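Local structure of protein synthesis inhibitor I (4FBC) at residues A[25-39]-A[177-191]. The protein is a barley ribosome-inactivating protein, a plant protein synthesis inhibitor, with a pocket that holds adenosine monophosphate. The protein carries 3 engineered substitutions. Residues are numbered along the deposited sequence; the frame is centred on the assembly and turned at random.
Sequences SADYATFIAGIRNKL and ATRFQTVSGFVAGLL. With AMP (adenosine monophosphate), chain E.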
ATOM      1  N   SER A  25       1.726 -19.081   0.039  1.00 18.22           N
ATOM      2  CA  SER A  25       1.664 -18.084   1.104  1.00 17.73           C
ATOM      3  C   SER A  25       3.055 -17.557   1.425  1.00 19.54           C
ATOM      4  O   SER A  25       3.232 -16.362   1.678  1.00 20.61           O
ATOM      5  CB  SER A  25       1.038 -18.700   2.360  1.00 22.83           C
ATOM      6  OG  SER A  25       0.923 -17.747   3.395  1.00 27.15           O
ATOM      7  N   ALA A  26       4.049 -18.442   1.417  1.00 16.96           N
ATOM      8  CA  ALA A  26       5.416 -18.030   1.676  1.00 18.11           C
ATOM      9  C   ALA A  26       5.905 -17.046   0.617  1.00 16.33           C
ATOM     10  O   ALA A  26       6.586 -16.075   0.933  1.00 18.30           O
ATOM     11  CB  ALA A  26       6.338 -19.238   1.735  1.00 22.05           C
ATOM     12  N   ASP A  27       5.582 -17.323  -0.643  1.00 17.95           N
ATOM     13  CA  ASP A  27       5.976 -16.441  -1.733  1.00 16.47           C
ATOM     14  C   ASP A  27       5.257 -15.091  -1.651  1.00 16.79           C
ATOM     15  O   ASP A  27       5.824 -14.058  -2.020  1.00 17.10           O
ATOM     16  CB  ASP A  27       5.713 -17.098  -3.096  1.00 21.85           C
ATOM     17  CG  ASP A  27       6.653 -18.263  -3.378  1.00 22.14           C
ATOM     18  OD1 ASP A  27       7.538 -18.532  -2.543  1.00 20.25           O
ATOM     19  OD2 ASP A  27       6.500 -18.899  -4.443  1.00 22.11           O
ATOM     20  N   TYR A  28       4.021 -15.104  -1.169  1.00 15.01           N
ATOM     21  CA  TYR A  28       3.307 -13.842  -0.960  1.00 16.88           C
ATOM     22  C   TYR A  28       4.006 -12.999   0.105  1.00 16.75           C
ATOM     23  O   TYR A  28       4.233 -11.805  -0.082  1.00 13.66           O
ATOM     24  CB  TYR A  28       1.841 -14.095  -0.594  1.00 13.56           C
ATOM     25  CG  TYR A  28       1.109 -12.839  -0.165  1.00 15.53           C
ATOM     26  CD1 TYR A  28       0.578 -11.958  -1.106  1.00 16.36           C
ATOM     27  CD2 TYR A  28       0.954 -12.535   1.176  1.00 14.91           C
ATOM     28  CE1 TYR A  28      -0.108 -10.807  -0.709  1.00 14.47           C
ATOM     29  CE2 TYR A  28       0.275 -11.395   1.582  1.00 15.63           C
ATOM     30  CZ  TYR A  28      -0.240 -10.533   0.635  1.00 16.63           C
ATOM     31  OH  TYR A  28      -0.910  -9.406   1.057  1.00 15.38           O
ATOM     32  N   ALA A  29       4.369 -13.627   1.219  1.00 14.24           N
ATOM     33  CA  ALA A  29       5.074 -12.928   2.292  1.00 16.12           C
ATOM     34  C   ALA A  29       6.395 -12.357   1.788  1.00 15.77           C
ATOM     35  O   ALA A  29       6.766 -11.232   2.124  1.00 15.13           O
ATOM     36  CB  ALA A  29       5.310 -13.866   3.474  1.00 17.35           C
ATOM     37  N   THR A  30       7.105 -13.144   0.985  1.00 13.96           N
ATOM     38  CA  THR A  30       8.372 -12.714   0.395  1.00 15.55           C
ATOM     39  C   THR A  30       8.158 -11.500  -0.518  1.00 14.75           C
ATOM     40  O   THR A  30       8.930 -10.533  -0.483  1.00 17.27           O
ATOM     41  CB  THR A  30       9.010 -13.859  -0.410  1.00 17.31           C
ATOM     42  OG1 THR A  30       9.382 -14.906   0.493  1.00 17.19           O
ATOM     43  CG2 THR A  30      10.241 -13.388  -1.154  1.00 20.05           C
ATOM     44  N   PHE A  31       7.100 -11.567  -1.315  1.00 17.48           N
ATOM     45  CA  PHE A  31       6.699 -10.476  -2.224  1.00 17.00           C
ATOM     46  C   PHE A  31       6.431  -9.171  -1.456  1.00 16.05           C
ATOM     47  O   PHE A  31       6.993  -8.121  -1.785  1.00 13.66           O
ATOM     48  CB  PHE A  31       5.494 -10.967  -3.049  1.00 17.69           C
ATOM     49  CG  PHE A  31       4.617  -9.882  -3.629  1.00 17.37           C
ATOM     50  CD1 PHE A  31       5.029  -9.131  -4.726  1.00 20.44           C
ATOM     51  CD2 PHE A  31       3.348  -9.667  -3.110  1.00 16.54           C
ATOM     52  CE1 PHE A  31       4.188  -8.143  -5.266  1.00 15.47           C
ATOM     53  CE2 PHE A  31       2.502  -8.687  -3.645  1.00 16.51           C
ATOM     54  CZ  PHE A  31       2.923  -7.937  -4.720  1.00 15.15           C
ATOM     55  N   ILE A  32       5.604  -9.245  -0.418  1.00 14.01           N
ATOM     56  CA  ILE A  32       5.316  -8.069   0.417  1.00 14.92           C
ATOM     57  C   ILE A  32       6.566  -7.523   1.105  1.00 15.70           C
ATOM     58  O   ILE A  32       6.808  -6.312   1.101  1.00 16.25           O
ATOM     59  CB  ILE A  32       4.217  -8.362   1.462  1.00 14.01           C
ATOM     60  CG1 ILE A  32       2.875  -8.657   0.771  1.00 15.00           C
ATOM     61  CG2 ILE A  32       4.083  -7.191   2.485  1.00 14.06           C
ATOM     62  CD1 ILE A  32       2.372  -7.508  -0.152  1.00 13.91           C
ATOM     63  N   ALA A  33       7.372  -8.402   1.696  1.00 13.17           N
ATOM     64  CA  ALA A  33       8.582  -7.946   2.371  1.00 15.26           C
ATOM     65  C   ALA A  33       9.556  -7.242   1.421  1.00 15.05           C
ATOM     66  O   ALA A  33      10.264  -6.306   1.811  1.00 15.94           O
ATOM     67  CB  ALA A  33       9.272  -9.121   3.083  1.00 17.76           C
ATOM     68  N   GLY A  34       9.582  -7.689   0.175  1.00 14.18           N
ATOM     69  CA  GLY A  34      10.505  -7.147  -0.811  1.00 15.39           C
ATOM     70  C   GLY A  34      10.088  -5.742  -1.207  1.00 14.45           C
ATOM     71  O   GLY A  34      10.946  -4.883  -1.429  1.00 16.00           O
ATOM     72  N   ILE A  35       8.778  -5.513  -1.299  1.00 14.23           N
ATOM     73  CA  ILE A  35       8.250  -4.157  -1.525  1.00 13.31           C
ATOM     74  C   ILE A  35       8.677  -3.220  -0.391  1.00 15.69           C
ATOM     75  O   ILE A  35       9.198  -2.127  -0.642  1.00 13.94           O
ATOM     76  CB  ILE A  35       6.714  -4.134  -1.688  1.00 16.66           C
ATOM     77  CG1 ILE A  35       6.309  -4.945  -2.925  1.00 14.90           C
ATOM     78  CG2 ILE A  35       6.209  -2.689  -1.823  1.00 14.55           C
ATOM     79  CD1 ILE A  35       4.822  -5.140  -3.112  1.00 17.07           C
ATOM     80  N   ARG A  36       8.463  -3.636   0.857  1.00 13.28           N
ATOM     81  CA  ARG A  36       8.860  -2.807   1.986  1.00 15.87           C
ATOM     82  C   ARG A  36      10.346  -2.499   1.931  1.00 15.39           C
ATOM     83  O   ARG A  36      10.763  -1.368   2.163  1.00 13.24           O
ATOM     84  CB  ARG A  36       8.553  -3.513   3.304  1.00 13.78           C
ATOM     85  CG  ARG A  36       7.087  -3.763   3.547  1.00 12.61           C
ATOM     86  CD  ARG A  36       6.935  -4.688   4.758  1.00 12.97           C
ATOM     87  NE  ARG A  36       5.534  -4.960   5.026  1.00 11.62           N
ATOM     88  CZ  ARG A  36       5.114  -5.997   5.737  1.00 13.02           C
ATOM     89  NH1 ARG A  36       6.004  -6.859   6.241  1.00 12.62           N
ATOM     90  NH2 ARG A  36       3.815  -6.182   5.920  1.00 12.51           N
ATOM     91  N   ASN A  37      11.141  -3.516   1.611  1.00 14.64           N
ATOM     92  CA  ASN A  37      12.591  -3.385   1.602  1.00 14.72           C
ATOM     93  C   ASN A  37      13.063  -2.392   0.538  1.00 15.41           C
ATOM     94  O   ASN A  37      13.920  -1.550   0.806  1.00 17.73           O
ATOM     95  CB  ASN A  37      13.255  -4.751   1.400  1.00 18.06           C
ATOM     96  CG  ASN A  37      14.770  -4.661   1.337  1.00 23.20           C
ATOM     97  OD1 ASN A  37      15.364  -4.840   0.275  1.00 25.40           O
ATOM     98  ND2 ASN A  37      15.402  -4.376   2.475  1.00 23.79           N
ATOM     99  N   LYS A  38      12.489  -2.478  -0.657  1.00 15.14           N
ATOM    100  CA  LYS A  38      12.869  -1.571  -1.736  1.00 15.46           C
ATOM    101  C   LYS A  38      12.358  -0.137  -1.557  1.00 16.81           C
ATOM    102  O   LYS A  38      12.916   0.798  -2.144  1.00 17.53           O
ATOM    103  CB  LYS A  38      12.461  -2.145  -3.096  1.00 17.84           C
ATOM    104  CG  LYS A  38      13.255  -3.405  -3.460  1.00 22.05           C
ATOM    105  CD  LYS A  38      13.042  -3.806  -4.906  1.00 26.73           C
ATOM    106  CE  LYS A  38      14.107  -4.803  -5.350  1.00 31.32           C
ATOM    107  NZ  LYS A  38      13.899  -5.222  -6.769  1.00 32.17           N
ATOM    108  N   LEU A  39      11.325   0.040  -0.741  1.00 15.86           N
ATOM    109  CA  LEU A  39      10.758   1.374  -0.479  1.00 16.45           C
ATOM    110  C   LEU A  39      11.499   2.146   0.621  1.00 17.08           C
ATOM    111  O   LEU A  39      11.376   3.373   0.729  1.00 14.69           O
ATOM    112  CB  LEU A  39       9.270   1.254  -0.092  1.00 15.12           C
ATOM    113  CG  LEU A  39       8.246   0.912  -1.168  1.00 13.95           C
ATOM    114  CD1 LEU A  39       6.855   0.684  -0.553  1.00 13.09           C
ATOM    115  CD2 LEU A  39       8.207   2.033  -2.203  1.00 18.29           C
ATOM    116  N   ALA A 177      -1.407  -4.322   2.775  1.00 14.56           N
ATOM    117  CA  ALA A 177      -0.527  -5.432   3.155  1.00 15.30           C
ATOM    118  C   ALA A 177       0.915  -4.947   3.305  1.00 13.67           C
ATOM    119  O   ALA A 177       1.614  -5.321   4.246  1.00 13.05           O
ATOM    120  CB  ALA A 177      -0.608  -6.529   2.118  1.00 14.61           C
ATOM    121  N   THR A 178       1.367  -4.118   2.372  1.00 13.93           N
ATOM    122  CA  THR A 178       2.712  -3.538   2.466  1.00 13.15           C
ATOM    123  C   THR A 178       2.841  -2.667   3.722  1.00 13.72           C
ATOM    124  O   THR A 178       3.820  -2.764   4.474  1.00 11.92           O
ATOM    125  CB  THR A 178       3.041  -2.732   1.189  1.00 13.93           C
ATOM    126  OG1 THR A 178       3.076  -3.616   0.056  1.00 16.17           O
ATOM    127  CG2 THR A 178       4.376  -2.031   1.314  1.00 14.06           C
ATOM    128  N   ARG A 179       1.839  -1.823   3.967  1.00 13.40           N
ATOM    129  CA  ARG A 179       1.878  -0.923   5.115  1.00 12.55           C
ATOM    130  C   ARG A 179       1.839  -1.614   6.475  1.00 13.82           C
ATOM    131  O   ARG A 179       2.442  -1.127   7.430  1.00 12.64           O
ATOM    132  CB  ARG A 179       0.717   0.061   5.044  1.00 14.55           C
ATOM    133  CG  ARG A 179       0.890   1.130   3.974  1.00 16.26           C
ATOM    134  CD  ARG A 179      -0.436   1.821   3.730  1.00 16.67           C
ATOM    135  NE  ARG A 179      -0.312   2.926   2.773  1.00 16.43           N
ATOM    136  CZ  ARG A 179      -1.295   3.329   1.974  1.00 20.71           C
ATOM    137  NH1 ARG A 179      -2.469   2.717   2.013  1.00 17.16           N
ATOM    138  NH2 ARG A 179      -1.107   4.353   1.146  1.00 18.48           N
ATOM    139  N   PHE A 180       1.119  -2.728   6.569  1.00 11.72           N
ATOM    140  CA  PHE A 180       0.832  -3.351   7.863  1.00 12.86           C
ATOM    141  C   PHE A 180       1.138  -4.834   7.906  1.00 10.43           C
ATOM    142  O   PHE A 180       0.650  -5.592   7.068  1.00 12.88           O
ATOM    143  CB  PHE A 180      -0.648  -3.169   8.226  1.00 13.81           C
ATOM    144  CG  PHE A 180      -1.053  -1.745   8.366  1.00 13.72           C
ATOM    145  CD1 PHE A 180      -0.700  -1.024   9.499  1.00 15.62           C
ATOM    146  CD2 PHE A 180      -1.766  -1.116   7.356  1.00 18.18           C
ATOM    147  CE1 PHE A 180      -1.062   0.311   9.622  1.00 14.53           C
ATOM    148  CE2 PHE A 180      -2.127   0.210   7.474  1.00 15.32           C
ATOM    149  CZ  PHE A 180      -1.777   0.917   8.610  1.00 13.56           C
ATOM    150  N   GLN A 181       1.930  -5.238   8.896  1.00 11.53           N
ATOM    151  CA  GLN A 181       2.230  -6.662   9.113  1.00 12.34           C
ATOM    152  C   GLN A 181       0.982  -7.429   9.521  1.00 15.69           C
ATOM    153  O   GLN A 181       0.876  -8.638   9.293  1.00 13.91           O
ATOM    154  CB  GLN A 181       3.307  -6.831  10.191  1.00 12.23           C
ATOM    155  CG  GLN A 181       4.618  -6.100   9.890  1.00 11.52           C
ATOM    156  CD  GLN A 181       5.770  -6.639  10.709  1.00 13.72           C
ATOM    157  OE1 GLN A 181       6.188  -7.784  10.521  1.00 17.11           O
ATOM    158  NE2 GLN A 181       6.284  -5.828  11.632  1.00 12.82           N
ATOM    159  N   THR A 182       0.044  -6.733  10.149  1.00 15.00           N
ATOM    160  CA  THR A 182      -1.221  -7.361  10.529  1.00 15.20           C
ATOM    161  C   THR A 182      -1.988  -7.769   9.273  1.00 15.82           C
ATOM    162  O   THR A 182      -2.441  -8.916   9.148  1.00 16.07           O
ATOM    163  CB  THR A 182      -2.078  -6.409  11.357  1.00 14.62           C
ATOM    164  OG1 THR A 182      -2.037  -5.116  10.744  1.00 13.51           O
ATOM    165  CG2 THR A 182      -1.563  -6.312  12.795  1.00 14.68           C
ATOM    166  N   VAL A 183      -2.125  -6.835   8.334  1.00 17.23           N
ATOM    167  CA  VAL A 183      -2.840  -7.111   7.091  1.00 16.82           C
ATOM    168  C   VAL A 183      -2.125  -8.145   6.206  1.00 16.54           C
ATOM    169  O   VAL A 183      -2.771  -9.035   5.650  1.00 16.74           O
ATOM    170  CB  VAL A 183      -3.121  -5.823   6.309  1.00 15.16           C
ATOM    171  CG1 VAL A 183      -3.792  -6.135   4.972  1.00 15.84           C
ATOM    172  CG2 VAL A 183      -3.989  -4.873   7.156  1.00 15.23           C
ATOM    173  N   SER A 184      -0.802  -8.046   6.082  1.00 13.63           N
ATOM    174  CA  SER A 184      -0.070  -8.984   5.228  1.00 15.12           C
ATOM    175  C   SER A 184      -0.134 -10.391   5.819  1.00 15.01           C
ATOM    176  O   SER A 184      -0.288 -11.375   5.086  1.00 15.68           O
ATOM    177  CB  SER A 184       1.383  -8.535   4.993  1.00 15.02           C
ATOM    178  OG  SER A 184       2.188  -8.641   6.163  1.00 14.95           O
ATOM    179  N   GLY A 185      -0.036 -10.477   7.143  1.00 15.20           N
ATOM    180  CA  GLY A 185      -0.147 -11.757   7.826  1.00 16.19           C
ATOM    181  C   GLY A 185      -1.537 -12.361   7.663  1.00 18.06           C
ATOM    182  O   GLY A 185      -1.677 -13.573   7.467  1.00 18.69           O
ATOM    183  N   PHE A 186      -2.566 -11.521   7.763  1.00 15.74           N
ATOM    184  CA  PHE A 186      -3.958 -11.945   7.551  1.00 20.27           C
ATOM    185  C   PHE A 186      -4.178 -12.501   6.137  1.00 22.97           C
ATOM    186  O   PHE A 186      -4.767 -13.581   5.959  1.00 22.11           O
ATOM    187  CB  PHE A 186      -4.916 -10.776   7.841  1.00 21.74           C
ATOM    188  CG  PHE A 186      -6.365 -11.049   7.468  1.00 22.77           C
ATOM    189  CD1 PHE A 186      -7.213 -11.698   8.354  1.00 30.50           C
ATOM    190  CD2 PHE A 186      -6.872 -10.626   6.243  1.00 24.43           C
ATOM    191  CE1 PHE A 186      -8.549 -11.943   8.017  1.00 29.74           C
ATOM    192  CE2 PHE A 186      -8.206 -10.872   5.891  1.00 27.34           C
ATOM    193  CZ  PHE A 186      -9.042 -11.527   6.780  1.00 25.04           C
ATOM    194  N   VAL A 187      -3.704 -11.775   5.130  1.00 17.21           N
ATOM    195  CA  VAL A 187      -3.810 -12.246   3.758  1.00 17.32           C
ATOM    196  C   VAL A 187      -2.988 -13.527   3.541  1.00 18.43           C
ATOM    197  O   VAL A 187      -3.441 -14.453   2.871  1.00 19.14           O
ATOM    198  CB  VAL A 187      -3.385 -11.168   2.750  1.00 19.13           C
ATOM    199  CG1 VAL A 187      -3.359 -11.741   1.341  1.00 18.39           C
ATOM    200  CG2 VAL A 187      -4.338  -9.969   2.830  1.00 20.48           C
ATOM    201  N   ALA A 188      -1.789 -13.582   4.116  1.00 16.96           N
ATOM    202  CA  ALA A 188      -0.945 -14.770   3.977  1.00 16.45           C
ATOM    203  C   ALA A 188      -1.676 -15.971   4.560  1.00 19.14           C
ATOM    204  O   ALA A 188      -1.526 -17.095   4.077  1.00 20.08           O
ATOM    205  CB  ALA A 188       0.395 -14.566   4.696  1.00 18.04           C
ATOM    206  N   GLY A 189      -2.475 -15.720   5.594  1.00 17.59           N
ATOM    207  CA  GLY A 189      -3.212 -16.771   6.282  1.00 23.31           C
ATOM    208  C   GLY A 189      -4.367 -17.333   5.481  1.00 23.86           C
ATOM    209  O   GLY A 189      -4.845 -18.436   5.771  1.00 26.75           O
ATOM    210  N   LEU A 190      -4.823 -16.578   4.484  1.00 22.49           N
ATOM    211  CA  LEU A 190      -5.914 -17.013   3.612  1.00 22.60           C
ATOM    212  C   LEU A 190      -5.416 -17.803   2.401  1.00 24.01           C
ATOM    213  O   LEU A 190      -6.209 -18.443   1.705  1.00 24.91           O
ATOM    214  CB  LEU A 190      -6.729 -15.809   3.129  1.00 22.46           C
ATOM    215  CG  LEU A 190      -7.411 -14.960   4.203  1.00 24.84           C
ATOM    216  CD1 LEU A 190      -8.095 -13.747   3.554  1.00 25.45           C
ATOM    217  CD2 LEU A 190      -8.408 -15.774   5.020  1.00 28.04           C
ATOM    218  N   LEU A 191      -4.110 -17.751   2.146  1.00 18.94           N
ATOM    219  CA  LEU A 191      -3.530 -18.405   0.971  1.00 18.29           C
ATOM    220  C   LEU A 191      -3.053 -19.807   1.316  1.00 21.71           C
ATOM    221  O   LEU A 191      -2.220 -19.979   2.206  1.00 23.14           O
ATOM    222  CB  LEU A 191      -2.368 -17.579   0.417  1.00 21.11           C
ATOM    223  CG  LEU A 191      -2.775 -16.155   0.028  1.00 18.97           C
ATOM    224  CD1 LEU A 191      -1.596 -15.391  -0.514  1.00 20.29           C
ATOM    225  CD2 LEU A 191      -3.917 -16.182  -0.980  1.00 20.91           C
TER
HETATM  226  P   AMP E 301      -5.839  11.423   2.454  1.00 64.40           P
HETATM  227  O1P AMP E 301      -7.138  11.358   1.675  1.00 54.92           O
HETATM  228  O2P AMP E 301      -5.813  12.225   3.738  1.00 55.05           O
HETATM  229  O3P AMP E 301      -4.724  11.894   1.543  1.00 44.30           O
HETATM  230  O5' AMP E 301      -5.314   9.943   2.736  1.00 47.54           O
HETATM  231  C5' AMP E 301      -5.539   9.306   3.987  1.00 42.52           C
HETATM  232  C4' AMP E 301      -5.078   7.869   3.957  1.00 33.85           C
HETATM  233  O4' AMP E 301      -5.923   7.107   3.056  1.00 37.03           O
HETATM  234  C3' AMP E 301      -3.665   7.638   3.432  1.00 36.45           C
HETATM  235  O3' AMP E 301      -2.662   7.852   4.415  1.00 36.58           O
HETATM  236  C2' AMP E 301      -3.722   6.206   2.916  1.00 34.10           C
HETATM  237  O2' AMP E 301      -3.595   5.281   3.995  1.00 29.63           O
HETATM  238  C1' AMP E 301      -5.158   6.134   2.376  1.00 33.88           C
HETATM  239  N9  AMP E 301      -5.235   6.407   0.921  1.00 30.22           N
HETATM  240  C8  AMP E 301      -5.822   7.483   0.344  1.00 32.33           C
HETATM  241  N7  AMP E 301      -5.740   7.437  -1.012  1.00 31.81           N
HETATM  242  C5  AMP E 301      -5.091   6.295  -1.332  1.00 27.44           C
HETATM  243  C6  AMP E 301      -4.671   5.613  -2.586  1.00 27.68           C
HETATM  244  N6  AMP E 301      -4.932   6.165  -3.802  1.00 24.52           N
HETATM  245  N1  AMP E 301      -4.021   4.422  -2.472  1.00 23.20           N
HETATM  246  C2  AMP E 301      -3.750   3.870  -1.268  1.00 21.64           C
HETATM  247  N3  AMP E 301      -4.108   4.427  -0.095  1.00 25.91           N
HETATM  248  C4  AMP E 301      -4.773   5.616  -0.058  1.00 30.31           C
HETATM  249  O   HOH W   1       5.319  -9.005   7.933  1.00 18.37           O
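Arg36 reaches from helix 25-39 to the break between helix 157-179 and helix 181-190. Its CG is anti to the carbonyl carbon (chi1 -64°) and the chain is extended to NE, which carries the guanidinium across to the carbonyls at the end of the first of these helices. Arg36 NE donates to Thr178 O at 2.8 Å, close to the guanidinium plane and fairly straight (159°). Arg36 NH2 donates to Ala177 O at 2.9 Å and to Ser184 OG at 3.0 Å, both tilted from that plane. A water joins NH1 to Gln181 OE1. Ile32 CG2 lies over one face of the Arg36 guanidinium, offset toward the rim. These bonds fix the rotation of the group and tie both sides of the helix break to one side chain.

Thr178 wedges among Ile32, Ile35, Arg36 and Leu39, its CG2 3.7 Å from Ile35 CG2. Its OG1 bonds back to Val174 O.

Tyr28 is a knob between Ala177, Ser184, Val187 and Ala188. Its CG is anti to the backbone N (chi1 171°), directing the ring into this hole. Val187 CG1 approaches Tyr28 CZ at 3.4 Å, and Ser184 O lies at the ring edge. The hydroxyl bonds to Met173 O. Leu191 CD1 packs on Tyr28 CB. At the far end Ser25 OG donates to Ala188 O at 2.6 Å, from above the carbonyl plane; Leu191 N uses the opposite face.

Arg179 follows Thr178 directly; its NH1 donates to N3 of adenosine monophosphate. Arg36 thus holds the break between this pocket-lining helix end and helix 181-190, nearly antiparallel to helix 25-39 in the ribosome-inactivating protein fold.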